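PDB 5BTO: decapping nuclease RAI1 from Scheffersomyces stipitis, which hydrolyses the NAD cap of capped RNAs, removing the whole NAD moiety from the 5' end, and binds RAT1, stabilising it and stimulating its exoribonuclease activity. Local coordinates for residues E28-A33 against Q44-K48; M87-L91 against G387-T391; L94-Q99 against F394-R398; N103-V107 against W397-I401; V109-R115 against K229-E235. All coordinates share one frame; numbering follows the deposited sequence.

Contact 1: residues E28-A33 against Q44-K48; sequences EIFAFA and QKIVK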
# COMPACT_ATOMS: atom_id res chain seq x y z
N GLU A 28 13.39 -25.71 15.31
CA GLU A 28 13.49 -26.80 14.34
C GLU A 28 12.59 -27.95 14.76
O GLU A 28 12.58 -28.35 15.95
CB GLU A 28 14.92 -27.32 14.21
CG GLU A 28 15.05 -28.44 13.17
CD GLU A 28 16.48 -28.93 13.00
OE1 GLU A 28 17.31 -28.21 12.39
OE2 GLU A 28 16.76 -30.06 13.45
N ILE A 29 11.86 -28.51 13.81
CA ILE A 29 11.06 -29.71 14.11
C ILE A 29 11.52 -30.96 13.35
O ILE A 29 11.30 -32.07 13.82
CB ILE A 29 9.53 -29.48 13.91
CG1 ILE A 29 9.24 -28.85 12.55
CG2 ILE A 29 8.99 -28.62 15.04
CD1 ILE A 29 7.77 -29.03 12.11
N PHE A 30 12.16 -30.78 12.20
CA PHE A 30 12.79 -31.90 11.49
C PHE A 30 13.81 -31.39 10.49
O PHE A 30 13.90 -30.19 10.24
CB PHE A 30 11.75 -32.83 10.83
CG PHE A 30 10.86 -32.17 9.79
CD1 PHE A 30 9.65 -31.59 10.16
CD2 PHE A 30 11.19 -32.20 8.44
CE1 PHE A 30 8.81 -31.01 9.21
CE2 PHE A 30 10.34 -31.61 7.47
CZ PHE A 30 9.16 -31.03 7.87
N ALA A 31 14.59 -32.30 9.92
CA ALA A 31 15.55 -31.93 8.89
C ALA A 31 15.56 -32.98 7.81
O ALA A 31 15.06 -34.08 8.00
CB ALA A 31 16.95 -31.77 9.51
N PHE A 32 16.08 -32.61 6.64
CA PHE A 32 16.39 -33.60 5.61
C PHE A 32 17.62 -33.15 4.84
O PHE A 32 18.12 -32.05 5.07
CB PHE A 32 15.17 -33.90 4.71
CG PHE A 32 14.69 -32.74 3.87
CD1 PHE A 32 13.84 -31.78 4.40
CD2 PHE A 32 15.03 -32.64 2.53
CE1 PHE A 32 13.37 -30.72 3.62
CE2 PHE A 32 14.56 -31.59 1.73
CZ PHE A 32 13.73 -30.64 2.28
N ALA A 33 18.14 -34.00 3.97
CA ALA A 33 19.35 -33.64 3.25
C ALA A 33 19.34 -34.14 1.82
O ALA A 33 18.58 -35.03 1.46
CB ALA A 33 20.60 -34.16 4.00
N GLN A 44 16.07 -39.09 10.53
CA GLN A 44 16.63 -38.01 11.35
C GLN A 44 18.01 -38.35 11.89
O GLN A 44 18.90 -37.49 11.91
CB GLN A 44 15.68 -37.64 12.50
CG GLN A 44 14.33 -37.11 12.03
CD GLN A 44 14.50 -35.91 11.12
OE1 GLN A 44 14.71 -34.79 11.58
NE2 GLN A 44 14.43 -36.14 9.81
N LYS A 45 18.20 -39.58 12.34
CA LYS A 45 19.50 -39.95 12.89
C LYS A 45 20.59 -39.88 11.83
O LYS A 45 21.65 -39.31 12.06
CB LYS A 45 19.44 -41.35 13.51
CG LYS A 45 20.72 -41.71 14.24
CD LYS A 45 20.53 -42.94 15.09
CE LYS A 45 21.67 -43.11 16.09
NZ LYS A 45 22.98 -43.21 15.40
N ILE A 46 20.32 -40.46 10.67
CA ILE A 46 21.26 -40.44 9.56
C ILE A 46 21.57 -39.02 9.07
O ILE A 46 22.73 -38.68 8.83
CB ILE A 46 20.76 -41.30 8.37
CG1 ILE A 46 20.65 -42.77 8.79
CG2 ILE A 46 21.70 -41.16 7.18
CD1 ILE A 46 20.23 -43.70 7.67
N VAL A 47 20.54 -38.19 8.94
CA VAL A 47 20.75 -36.82 8.52
C VAL A 47 21.68 -36.09 9.48
O VAL A 47 22.62 -35.42 9.07
CB VAL A 47 19.42 -36.04 8.39
CG1 VAL A 47 19.69 -34.55 8.23
CG2 VAL A 47 18.63 -36.56 7.19
N LYS A 48 21.41 -36.23 10.77
CA LYS A 48 22.19 -35.56 11.81
C LYS A 48 23.61 -36.13 11.93
O LYS A 48 24.55 -35.38 12.18
CB LYS A 48 21.47 -35.64 13.15
CG LYS A 48 20.12 -34.92 13.17
CD LYS A 48 20.29 -33.44 13.39
CE LYS A 48 18.98 -32.69 13.16
NZ LYS A 48 19.08 -31.30 13.66

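Contact 2: residues M87-L91 against G387-T391; sequences MKCLL and GEMLT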
# COMPACT_ATOMS: atom_id res chain seq x y z
N MET A 87 8.89 -28.64 -3.69
CA MET A 87 7.92 -28.89 -2.64
C MET A 87 7.79 -30.40 -2.37
O MET A 87 7.42 -30.81 -1.28
CB MET A 87 6.56 -28.27 -2.99
CG MET A 87 5.48 -28.38 -1.91
SD MET A 87 5.85 -27.56 -0.33
CE MET A 87 6.13 -25.88 -0.87
N LYS A 88 8.12 -31.22 -3.36
CA LYS A 88 7.95 -32.67 -3.24
C LYS A 88 8.77 -33.25 -2.10
O LYS A 88 8.26 -34.02 -1.27
CB LYS A 88 8.33 -33.37 -4.55
CG LYS A 88 7.53 -32.92 -5.76
CD LYS A 88 8.04 -33.60 -7.02
CE LYS A 88 7.23 -33.18 -8.23
NZ LYS A 88 7.26 -31.70 -8.45
N CYS A 89 10.06 -32.91 -2.05
CA CYS A 89 10.91 -33.42 -0.99
C CYS A 89 10.51 -32.86 0.38
O CYS A 89 10.52 -33.58 1.38
CB CYS A 89 12.41 -33.20 -1.29
SG CYS A 89 12.95 -31.50 -1.62
N LEU A 90 10.15 -31.58 0.43
CA LEU A 90 9.65 -30.99 1.66
C LEU A 90 8.41 -31.76 2.15
O LEU A 90 8.30 -32.08 3.34
CB LEU A 90 9.34 -29.50 1.47
CG LEU A 90 8.72 -28.77 2.66
CD1 LEU A 90 9.54 -29.01 3.94
CD2 LEU A 90 8.57 -27.26 2.37
N LEU A 91 7.48 -32.04 1.25
CA LEU A 91 6.28 -32.78 1.65
C LEU A 91 6.60 -34.20 2.08
O LEU A 91 5.94 -34.75 2.96
CB LEU A 91 5.24 -32.79 0.54
CG LEU A 91 4.72 -31.39 0.23
CD1 LEU A 91 3.66 -31.47 -0.85
CD2 LEU A 91 4.17 -30.75 1.50
N GLY A 387 0.87 -32.98 -8.78
CA GLY A 387 2.24 -33.33 -9.08
C GLY A 387 3.31 -32.30 -8.78
O GLY A 387 4.28 -32.60 -8.09
N GLU A 388 3.15 -31.08 -9.28
CA GLU A 388 4.20 -30.07 -9.11
C GLU A 388 4.36 -29.57 -7.68
O GLU A 388 5.48 -29.48 -7.18
CB GLU A 388 4.05 -28.89 -10.08
CG GLU A 388 5.06 -27.76 -9.78
CD GLU A 388 5.23 -26.74 -10.90
OE1 GLU A 388 4.96 -27.09 -12.07
OE2 GLU A 388 5.65 -25.59 -10.61
N MET A 389 3.25 -29.25 -7.02
CA MET A 389 3.28 -28.78 -5.64
C MET A 389 2.90 -29.90 -4.66
O MET A 389 3.73 -30.34 -3.86
CB MET A 389 2.34 -27.58 -5.46
CG MET A 389 2.27 -27.01 -4.05
SD MET A 389 3.15 -25.45 -3.87
CE MET A 389 2.55 -24.62 -5.36
N LEU A 390 1.65 -30.33 -4.72
CA LEU A 390 1.19 -31.44 -3.87
C LEU A 390 1.55 -32.76 -4.52
O LEU A 390 1.48 -32.91 -5.75
CB LEU A 390 -0.33 -31.35 -3.66
CG LEU A 390 -0.87 -30.07 -3.03
CD1 LEU A 390 -2.39 -30.12 -2.88
CD2 LEU A 390 -0.19 -29.76 -1.70
N THR A 391 1.93 -33.74 -3.69
CA THR A 391 2.23 -35.07 -4.19
C THR A 391 1.09 -36.01 -3.83
O THR A 391 0.33 -35.76 -2.90
CB THR A 391 3.52 -35.62 -3.57
OG1 THR A 391 3.31 -35.85 -2.17
CG2 THR A 391 4.67 -34.62 -3.76
O HOH W 1 7.61 -28.07 -6.36

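Contact 3: residues L94-Q99 against F394-R398; sequences LTKYEQ and FKQWR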
# COMPACT_ATOMS: atom_id res chain seq x y z
N LEU A 94 7.86 -33.79 5.55
CA LEU A 94 6.78 -33.37 6.44
C LEU A 94 5.85 -34.53 6.78
O LEU A 94 5.40 -34.68 7.91
CB LEU A 94 5.97 -32.23 5.80
CG LEU A 94 4.75 -31.74 6.58
CD1 LEU A 94 5.12 -31.21 7.96
CD2 LEU A 94 4.02 -30.67 5.76
N THR A 95 5.57 -35.36 5.78
CA THR A 95 4.72 -36.52 5.99
C THR A 95 5.33 -37.43 7.05
O THR A 95 4.65 -37.90 7.96
CB THR A 95 4.51 -37.29 4.68
OG1 THR A 95 3.80 -36.46 3.74
CG2 THR A 95 3.68 -38.55 4.92
N LYS A 96 6.63 -37.66 6.92
CA LYS A 96 7.34 -38.52 7.87
C LYS A 96 7.26 -37.94 9.27
O LYS A 96 7.02 -38.64 10.25
CB LYS A 96 8.78 -38.69 7.42
CG LYS A 96 9.63 -39.62 8.29
CD LYS A 96 11.03 -39.71 7.70
CE LYS A 96 11.93 -40.64 8.52
NZ LYS A 96 11.36 -42.03 8.58
N TYR A 97 7.46 -36.63 9.37
CA TYR A 97 7.34 -35.96 10.66
C TYR A 97 5.94 -36.10 11.28
O TYR A 97 5.80 -36.41 12.47
CB TYR A 97 7.75 -34.48 10.55
CG TYR A 97 7.39 -33.70 11.79
CD1 TYR A 97 8.21 -33.75 12.91
CD2 TYR A 97 6.23 -32.94 11.85
CE1 TYR A 97 7.89 -33.06 14.05
CE2 TYR A 97 5.90 -32.24 13.00
CZ TYR A 97 6.74 -32.31 14.10
OH TYR A 97 6.44 -31.63 15.26
N GLU A 98 4.90 -35.88 10.47
CA GLU A 98 3.55 -35.94 11.00
C GLU A 98 3.21 -37.34 11.50
O GLU A 98 2.63 -37.51 12.57
CB GLU A 98 2.54 -35.42 9.96
CG GLU A 98 2.80 -33.94 9.65
CD GLU A 98 1.86 -33.35 8.62
OE1 GLU A 98 1.23 -34.12 7.85
OE2 GLU A 98 1.77 -32.10 8.57
N GLN A 99 3.61 -38.34 10.72
CA GLN A 99 3.40 -39.75 11.09
C GLN A 99 4.15 -40.17 12.35
O GLN A 99 3.62 -40.91 13.19
CB GLN A 99 3.86 -40.63 9.94
CG GLN A 99 2.95 -40.57 8.73
CD GLN A 99 3.58 -41.20 7.51
OE1 GLN A 99 4.78 -41.47 7.48
NE2 GLN A 99 2.76 -41.45 6.49
N PHE A 394 1.48 -37.27 -0.24
CA PHE A 394 1.11 -36.33 0.80
C PHE A 394 -0.41 -36.21 0.93
O PHE A 394 -0.95 -36.19 2.03
CB PHE A 394 1.76 -34.97 0.52
CG PHE A 394 1.39 -33.90 1.49
CD1 PHE A 394 1.89 -33.92 2.79
CD2 PHE A 394 0.58 -32.85 1.10
CE1 PHE A 394 1.55 -32.92 3.69
CE2 PHE A 394 0.24 -31.85 1.98
CZ PHE A 394 0.72 -31.87 3.27
N LYS A 395 -1.10 -36.11 -0.20
CA LYS A 395 -2.55 -35.97 -0.16
C LYS A 395 -3.21 -37.20 0.45
O LYS A 395 -4.13 -37.08 1.26
CB LYS A 395 -3.11 -35.71 -1.56
CG LYS A 395 -2.67 -34.36 -2.13
CD LYS A 395 -3.34 -34.04 -3.45
CE LYS A 395 -2.84 -34.94 -4.58
NZ LYS A 395 -3.66 -34.73 -5.82
N GLN A 396 -2.73 -38.38 0.08
CA GLN A 396 -3.28 -39.61 0.63
C GLN A 396 -3.09 -39.64 2.14
O GLN A 396 -4.01 -40.01 2.89
CB GLN A 396 -2.63 -40.83 -0.03
CG GLN A 396 -3.30 -42.15 0.32
CD GLN A 396 -2.66 -43.31 -0.40
OE1 GLN A 396 -1.89 -44.07 0.19
NE2 GLN A 396 -2.96 -43.46 -1.68
N TRP A 397 -1.91 -39.24 2.59
CA TRP A 397 -1.66 -39.17 4.02
C TRP A 397 -2.63 -38.22 4.71
O TRP A 397 -3.28 -38.59 5.67
CB TRP A 397 -0.20 -38.76 4.31
CG TRP A 397 0.01 -38.21 5.68
CD1 TRP A 397 0.43 -36.94 6.00
CD2 TRP A 397 -0.18 -38.89 6.93
NE1 TRP A 397 0.50 -36.79 7.36
CE2 TRP A 397 0.14 -37.97 7.96
CE3 TRP A 397 -0.59 -40.18 7.27
CZ2 TRP A 397 0.06 -38.31 9.30
CZ3 TRP A 397 -0.67 -40.51 8.62
CH2 TRP A 397 -0.34 -39.58 9.61
N ARG A 398 -2.73 -36.98 4.22
CA ARG A 398 -3.59 -36.01 4.89
C ARG A 398 -5.06 -36.43 4.88
O ARG A 398 -5.79 -36.20 5.84
CB ARG A 398 -3.41 -34.61 4.28
CG ARG A 398 -2.06 -34.00 4.62
CD ARG A 398 -1.96 -33.73 6.11
NE ARG A 398 -0.84 -32.84 6.42
CZ ARG A 398 -0.86 -31.52 6.26
NH1 ARG A 398 -1.95 -30.92 5.79
NH2 ARG A 398 0.22 -30.80 6.55

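Contact 4: residues N103-V107 against W397-I401; sequences NGEKV and WRESI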
# COMPACT_ATOMS: atom_id res chain seq x y z
N ASN A 103 2.10 -37.41 16.30
CA ASN A 103 0.95 -38.23 16.68
C ASN A 103 -0.07 -38.38 15.57
O ASN A 103 -1.28 -38.50 15.83
CB ASN A 103 0.30 -37.70 17.96
CG ASN A 103 -0.84 -38.58 18.44
OD1 ASN A 103 -0.63 -39.74 18.81
ND2 ASN A 103 -2.05 -38.04 18.42
N GLY A 104 0.41 -38.38 14.33
CA GLY A 104 -0.43 -38.62 13.17
C GLY A 104 -1.37 -37.47 12.85
O GLY A 104 -2.39 -37.67 12.20
N GLU A 105 -1.03 -36.28 13.31
CA GLU A 105 -1.81 -35.09 12.99
C GLU A 105 -0.99 -34.14 12.11
O GLU A 105 0.25 -34.17 12.12
CB GLU A 105 -2.29 -34.37 14.26
CG GLU A 105 -3.03 -35.25 15.28
CD GLU A 105 -4.48 -35.57 14.89
OE1 GLU A 105 -5.00 -34.97 13.93
OE2 GLU A 105 -5.09 -36.43 15.56
N LYS A 106 -1.68 -33.30 11.35
CA LYS A 106 -1.00 -32.34 10.49
C LYS A 106 -0.28 -31.30 11.34
O LYS A 106 -0.73 -30.97 12.44
CB LYS A 106 -1.99 -31.66 9.53
CG LYS A 106 -2.93 -30.66 10.18
CD LYS A 106 -3.95 -30.10 9.18
CE LYS A 106 -4.89 -29.11 9.85
NZ LYS A 106 -5.98 -28.68 8.93
N VAL A 107 0.85 -30.79 10.83
CA VAL A 107 1.61 -29.77 11.53
C VAL A 107 0.73 -28.54 11.74
O VAL A 107 -0.06 -28.16 10.86
CB VAL A 107 2.91 -29.41 10.77
CG1 VAL A 107 2.58 -28.84 9.39
CG2 VAL A 107 3.76 -28.43 11.56
N TRP A 397 -1.91 -39.24 2.59
CA TRP A 397 -1.66 -39.17 4.02
C TRP A 397 -2.63 -38.22 4.71
O TRP A 397 -3.28 -38.59 5.67
CB TRP A 397 -0.20 -38.76 4.31
CG TRP A 397 0.01 -38.21 5.68
CD1 TRP A 397 0.43 -36.94 6.00
CD2 TRP A 397 -0.18 -38.89 6.93
NE1 TRP A 397 0.50 -36.79 7.36
CE2 TRP A 397 0.14 -37.97 7.96
CE3 TRP A 397 -0.59 -40.18 7.27
CZ2 TRP A 397 0.06 -38.31 9.30
CZ3 TRP A 397 -0.67 -40.51 8.62
CH2 TRP A 397 -0.34 -39.58 9.61
N ARG A 398 -2.73 -36.98 4.22
CA ARG A 398 -3.59 -36.01 4.89
C ARG A 398 -5.06 -36.43 4.88
O ARG A 398 -5.79 -36.20 5.84
CB ARG A 398 -3.41 -34.61 4.28
CG ARG A 398 -2.06 -34.00 4.62
CD ARG A 398 -1.96 -33.73 6.11
NE ARG A 398 -0.84 -32.84 6.42
CZ ARG A 398 -0.86 -31.52 6.26
NH1 ARG A 398 -1.95 -30.92 5.79
NH2 ARG A 398 0.22 -30.80 6.55
N GLU A 399 -5.48 -37.06 3.79
CA GLU A 399 -6.84 -37.60 3.70
C GLU A 399 -7.10 -38.64 4.78
O GLU A 399 -8.20 -38.71 5.34
CB GLU A 399 -7.08 -38.22 2.32
CG GLU A 399 -7.25 -37.21 1.19
CD GLU A 399 -7.13 -37.87 -0.18
OE1 GLU A 399 -7.08 -39.11 -0.23
OE2 GLU A 399 -7.08 -37.14 -1.19
N SER A 400 -6.09 -39.44 5.07
CA SER A 400 -6.27 -40.58 5.97
C SER A 400 -6.41 -40.16 7.43
O SER A 400 -6.89 -40.92 8.26
CB SER A 400 -5.10 -41.57 5.83
OG SER A 400 -3.94 -41.10 6.51
N ILE A 401 -5.98 -38.94 7.74
CA ILE A 401 -6.08 -38.41 9.09
C ILE A 401 -7.53 -38.14 9.47
O ILE A 401 -7.90 -38.22 10.65
CB ILE A 401 -5.29 -37.10 9.22
CG1 ILE A 401 -3.82 -37.33 8.86
CG2 ILE A 401 -5.44 -36.51 10.63
CD1 ILE A 401 -2.95 -36.07 8.98
O HOH W 2 -6.52 -38.76 13.38

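Contact 5: residues V109-R115 against K229-E235; sequences VDIITYR and KMLLAGE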
# COMPACT_ATOMS: atom_id res chain seq x y z
N VAL A 109 0.43 -25.23 11.48
CA VAL A 109 0.80 -23.94 10.88
C VAL A 109 -0.21 -23.52 9.82
O VAL A 109 -1.04 -24.32 9.39
CB VAL A 109 2.20 -23.98 10.22
CG1 VAL A 109 3.28 -24.35 11.25
CG2 VAL A 109 2.23 -24.95 9.04
N ASP A 110 -0.11 -22.25 9.42
CA ASP A 110 -0.98 -21.70 8.38
C ASP A 110 -0.33 -21.77 7.01
O ASP A 110 -1.03 -21.89 6.00
CB ASP A 110 -1.29 -20.24 8.70
CG ASP A 110 -1.99 -20.07 10.02
OD1 ASP A 110 -3.12 -20.60 10.16
OD2 ASP A 110 -1.44 -19.40 10.93
N ILE A 111 0.99 -21.67 6.98
CA ILE A 111 1.73 -21.60 5.72
C ILE A 111 2.92 -22.55 5.73
O ILE A 111 3.62 -22.65 6.73
CB ILE A 111 2.25 -20.16 5.46
CG1 ILE A 111 1.09 -19.16 5.32
CG2 ILE A 111 3.14 -20.11 4.21
CD1 ILE A 111 1.57 -17.71 5.39
N ILE A 112 3.15 -23.23 4.61
CA ILE A 112 4.27 -24.16 4.47
C ILE A 112 5.07 -23.74 3.24
O ILE A 112 4.52 -23.68 2.14
CB ILE A 112 3.76 -25.61 4.30
CG1 ILE A 112 3.11 -26.10 5.60
CG2 ILE A 112 4.89 -26.56 3.84
CD1 ILE A 112 2.22 -27.33 5.44
N THR A 113 6.35 -23.42 3.41
CA THR A 113 7.12 -22.88 2.30
C THR A 113 8.61 -22.95 2.55
O THR A 113 9.05 -23.56 3.54
CB THR A 113 6.69 -21.42 2.00
OG1 THR A 113 7.24 -20.98 0.76
CG2 THR A 113 7.12 -20.50 3.13
N TYR A 114 9.39 -22.36 1.65
CA TYR A 114 10.84 -22.31 1.78
C TYR A 114 11.33 -20.93 2.22
O TYR A 114 10.81 -19.89 1.81
CB TYR A 114 11.51 -22.66 0.44
CG TYR A 114 11.68 -24.14 0.20
CD1 TYR A 114 12.76 -24.84 0.75
CD2 TYR A 114 10.79 -24.85 -0.59
CE1 TYR A 114 12.92 -26.19 0.53
CE2 TYR A 114 10.95 -26.21 -0.81
CZ TYR A 114 12.02 -26.87 -0.25
OH TYR A 114 12.18 -28.23 -0.46
N ARG A 115 12.38 -20.92 3.04
CA ARG A 115 12.97 -19.69 3.55
C ARG A 115 13.36 -18.72 2.45
O ARG A 115 13.17 -17.53 2.59
CB ARG A 115 14.22 -20.00 4.38
CG ARG A 115 15.14 -18.79 4.58
CD ARG A 115 16.55 -19.15 5.03
NE ARG A 115 17.37 -19.74 3.98
CZ ARG A 115 18.31 -20.66 4.21
NH1 ARG A 115 18.53 -21.08 5.45
NH2 ARG A 115 19.03 -21.15 3.21
N LYS A 229 1.20 -18.55 11.65
CA LYS A 229 2.15 -19.62 11.98
C LYS A 229 2.69 -20.19 10.68
O LYS A 229 1.94 -20.42 9.73
CB LYS A 229 1.46 -20.72 12.79
CG LYS A 229 0.88 -20.27 14.11
CD LYS A 229 0.26 -21.45 14.85
CE LYS A 229 -0.34 -21.04 16.18
NZ LYS A 229 -1.53 -20.16 15.99
N MET A 230 4.00 -20.41 10.61
CA MET A 230 4.62 -20.83 9.36
C MET A 230 5.63 -21.95 9.56
O MET A 230 6.32 -22.00 10.58
CB MET A 230 5.30 -19.62 8.68
CG MET A 230 4.31 -18.48 8.42
SD MET A 230 5.08 -16.98 7.79
CE MET A 230 5.45 -17.47 6.12
N LEU A 231 5.70 -22.84 8.59
CA LEU A 231 6.74 -23.86 8.53
C LEU A 231 7.69 -23.40 7.43
O LEU A 231 7.25 -23.15 6.30
CB LEU A 231 6.12 -25.22 8.19
CG LEU A 231 7.01 -26.46 8.34
CD1 LEU A 231 7.33 -26.71 9.81
CD2 LEU A 231 6.38 -27.71 7.74
N LEU A 232 8.96 -23.24 7.76
CA LEU A 232 9.95 -22.80 6.76
C LEU A 232 11.08 -23.81 6.63
O LEU A 232 11.70 -24.20 7.63
CB LEU A 232 10.58 -21.46 7.14
CG LEU A 232 9.77 -20.19 7.28
CD1 LEU A 232 10.72 -18.99 7.49
CD2 LEU A 232 8.94 -20.02 6.03
N ALA A 233 11.38 -24.20 5.40
CA ALA A 233 12.53 -25.07 5.14
C ALA A 233 13.70 -24.22 4.62
O ALA A 233 13.51 -23.37 3.74
CB ALA A 233 12.15 -26.14 4.13
N GLY A 234 14.90 -24.45 5.15
CA GLY A 234 16.05 -23.69 4.72
C GLY A 234 17.36 -24.44 4.83
O GLY A 234 17.61 -25.11 5.83
N GLU A 235 18.21 -24.30 3.82
CA GLU A 235 19.57 -24.86 3.91
C GLU A 235 20.37 -24.19 5.01
O GLU A 235 20.31 -22.97 5.20
CB GLU A 235 20.32 -24.74 2.58
CG GLU A 235 21.67 -25.48 2.62
CD GLU A 235 22.46 -25.42 1.33
OE1 GLU A 235 21.97 -24.81 0.36
OE2 GLU A 235 23.58 -25.99 1.29

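Contact 1: residues E28-A33 against Q44-K48
Near one border of the large mixed sheet, the short helix 44-50 packs on strand 27-34 through Gln44, Val47 and Lys48. Gln44 lays its amide along the backbone of Ala31 and pairs with it twice. Gln44 OE1 accepts from Ala31 N at 3.0 Å, on a lone pair in the carbonyl plane. Gln44 NE2 donates to Ala31 O at 2.8 Å, and the N-H points almost straight at the oxygen (171°). A bend at chi2 (-56°) turns the amide of Gln44 back onto the strand. Gln44 NE2 also bonds Tyr42 O, which gives the amide nitrogen a second acceptor. A leucine here would probably leave the N-H and C=O of Ala31 without these mates. Lys48 and Glu28 reach for each other from opposite directions. Lys48 NZ meets Glu28 OE2 at 2.6 Å, on the syn lone pair, in a salt bridge. Tyr217 OH gives Lys48 NZ a further partner, and Glu28 OE1 bonds Tyr254 and Ser219. Further along the strand, toward Ala33, Val47 CG1 lies 4.1 Å from Ala31 CB, while Val47 CG2 sits over Phe32 CA at 4.0 Å. On the strand's other flank, Ile29 and Phe30 both pair with Val220 in a classic beta bulge. The contact is thus a helix laid across a bulged strand, with a side-chain amide pairing with the strand backbone as a neighbouring strand would.

Contact 2: residues M87-L91 against G387-T391
Met87 and Met389 bring the two backbones to 5.5 Å between their CA atoms, where the start of helix 87-101 meets the turn joining helix 378-388 to helix 392-400. Lys88 stands opposite Thr391. The carbonyl of Glu388 is the polar centre. It accepts from Lys88 NZ at 3.1 Å, with the donor tilted 29° from the carbonyl plane. A water also donates to Glu388 O at 2.7 Å and accepts from Met87 N. Lys88 runs extended until a bend at chi4 (59°) turns its amine to that oxygen. Its stem passes Thr391, with Lys88 CG 3.9 Å from Thr391 CG2. The hydroxyl of Thr391 bonds Phe394 N. Met87 CG lies 3.3 Å from Met389 O, and Leu91 CD1 lies 3.2 Å from the same oxygen. These carbons bury Met389 O, which has no hydrogen-bonding partner in the model. The Met87 and Met389 side chains meet at their CG atoms, and both also touch Asn146 of strand 142-147. Gly387 has a positive phi (149°), where a CB would jam against the preceding carbonyl. The contact packs a helix start against the link between two consecutive helices, with Thr391 as N-cap of the second.

Contact 3: residues L94-Q99 against F394-R398
Glu98 and Arg398 form the charged core between helices 87-101 and 392-400, whose short segments run 21° apart with axes 10.6 Å from each other. Arg398 grips the carboxylate side-on. Arg398 NE donates to Glu98 OE1 at 2.8 Å, close to the guanidinium plane. Arg398 NH2 donates to Glu98 OE2 at 2.9 Å from a more tilted position. Both bonds use syn lone pairs, and the two flat groups are 30° apart. Trp397 adds a bond from a neutral donor, NE1 to Glu98 OE1 at 2.8 Å, on the anti lone pair and within the indole plane.

The second kind of contact is CH-pi. Gln99 CG stands 3.5 Å from the centroid of the six-membered ring of Trp397, nearly on its normal. Thr95 CG2 covers the five-membered ring, 4.0 Å from its centroid. Trp397 CG lies anti to the backbone N (chi1 160°), which carries the indole past Thr95 and Gln99.

Packing round Phe394 completes the contact. Leu94 CD2 lies 3.9 Å from Phe394 CE1. Thr95 OG1 sits at the edge of the Phe394 ring while bonding Leu91 O.

Glu98 OE1 thus takes two donors, and Glu98 OE2 also accepts from Val107 N. This buried carboxylate is therefore likely to stay ionised.

Contact 4: residues N103-V107 against W397-I401
The side chains of Lys106 and Arg398 run nearly perpendicular where the loop between helix 87-101 and strand 111-114 lies against the last turn of helix 392-400, at the C-terminal end of the model. Lys106 CB sits over the centre of the Arg398 guanidinium, 3.5 Å from Arg398 CZ. The lysine thus offers its aliphatic stem to the flat group. Its CG lies between the backbone N and the carbonyl carbon (chi1 73°), and the extended chain carries Lys106 NZ away to Asp140 O. Arg398 NH1 also goes to Asp140, through a salt bridge to OD2, and bonds Gln142 OE1. Val107 CG1 approaches Arg398 NH2 at 4.2 Å. An alanine in place of Arg398 would probably leave the carboxylates of Glu98 and Asp140 without their charged mate and open a gap beside Lys106 CB. Trp397 meets the loop differently. Gly104 CA lies at the edge of its indole, near the ring plane, 3.7 Å from Trp397 CH2. Gly104 is held by a backbone bond to Glu98. Ile401 CD1 sits above one face of the indole, toward its rim, and the same methyl is 3.9 Å from Lys106 N. Ser400 OG donates to Trp397 O at 2.7 Å in the helix's final turn. At the outer rim, Ile401 CG2 touches Gly104 O at 3.6 Å and Glu105 OE1 at 3.7 Å.

Contact 5: residues V109-R115 against K229-E235
Thr113 and Leu232 make the tightest side-chain contact here. The two side chains leave the sheet together, with Thr113 CG2 only 3.5 Å from Leu232 CD2. Thr113 OG1 turns to Ile145 O. On the same face Ile111 CD1 meets Met230 CE at 4.0 Å, and helix 333-350 covers both. Ile112, Leu231, Tyr114 and Ala233 share the other face, against helix 87-101. There Tyr114 CD1 rests 3.7 Å from Ala233 CB, and Tyr114 OH bonds Asp86 O. These are adjacent parallel strands in the central mixed sheet of a PD-(D/E)XK-like nuclease. The bond from Leu231 N to Ile111 O is 2.8 Å long and nearly straight (172°). At their C-terminal ends the two strands enter the substrate site, which includes Tyr114, Arg115 and Glu235. Arg115 NH1 and NH2 both grip Glu235 O, at 2.6 and 3.0 Å, close to the guanidinium plane. A bend at chi3 (74°) brings the group there, and Gly234 CA lies beneath one face. The looser end begins at Lys229, which is exposed. Its chain leads away from the strand pair, while Lys229 N still donates to Asp110 OD2 at 2.9 Å on the anti lone pair. Asp110 OD1 forms a salt bridge with Arg353.

Helix 87-101 is the common element: contacts 2 and 3 use it directly, their centres 11 Å apart, and contact 4 uses the loop that follows it. Contacts 3 and 4 share Trp397 and Arg398, with centres only 6 Å apart. Contact 5 lies deeper, in the large mixed sheet that also includes strand 27-34 of contact 1. Along the chain, contact 1 closes first, and contact 5 is nested inside the loops closed by contacts 2, 3 and 4. The C-terminal segment thus returns to a helix near the N-terminal part of the chain. Phe32 and Leu90 pack on Tyr114, joining contacts 1 and 2 to the substrate-binding end of contact 5.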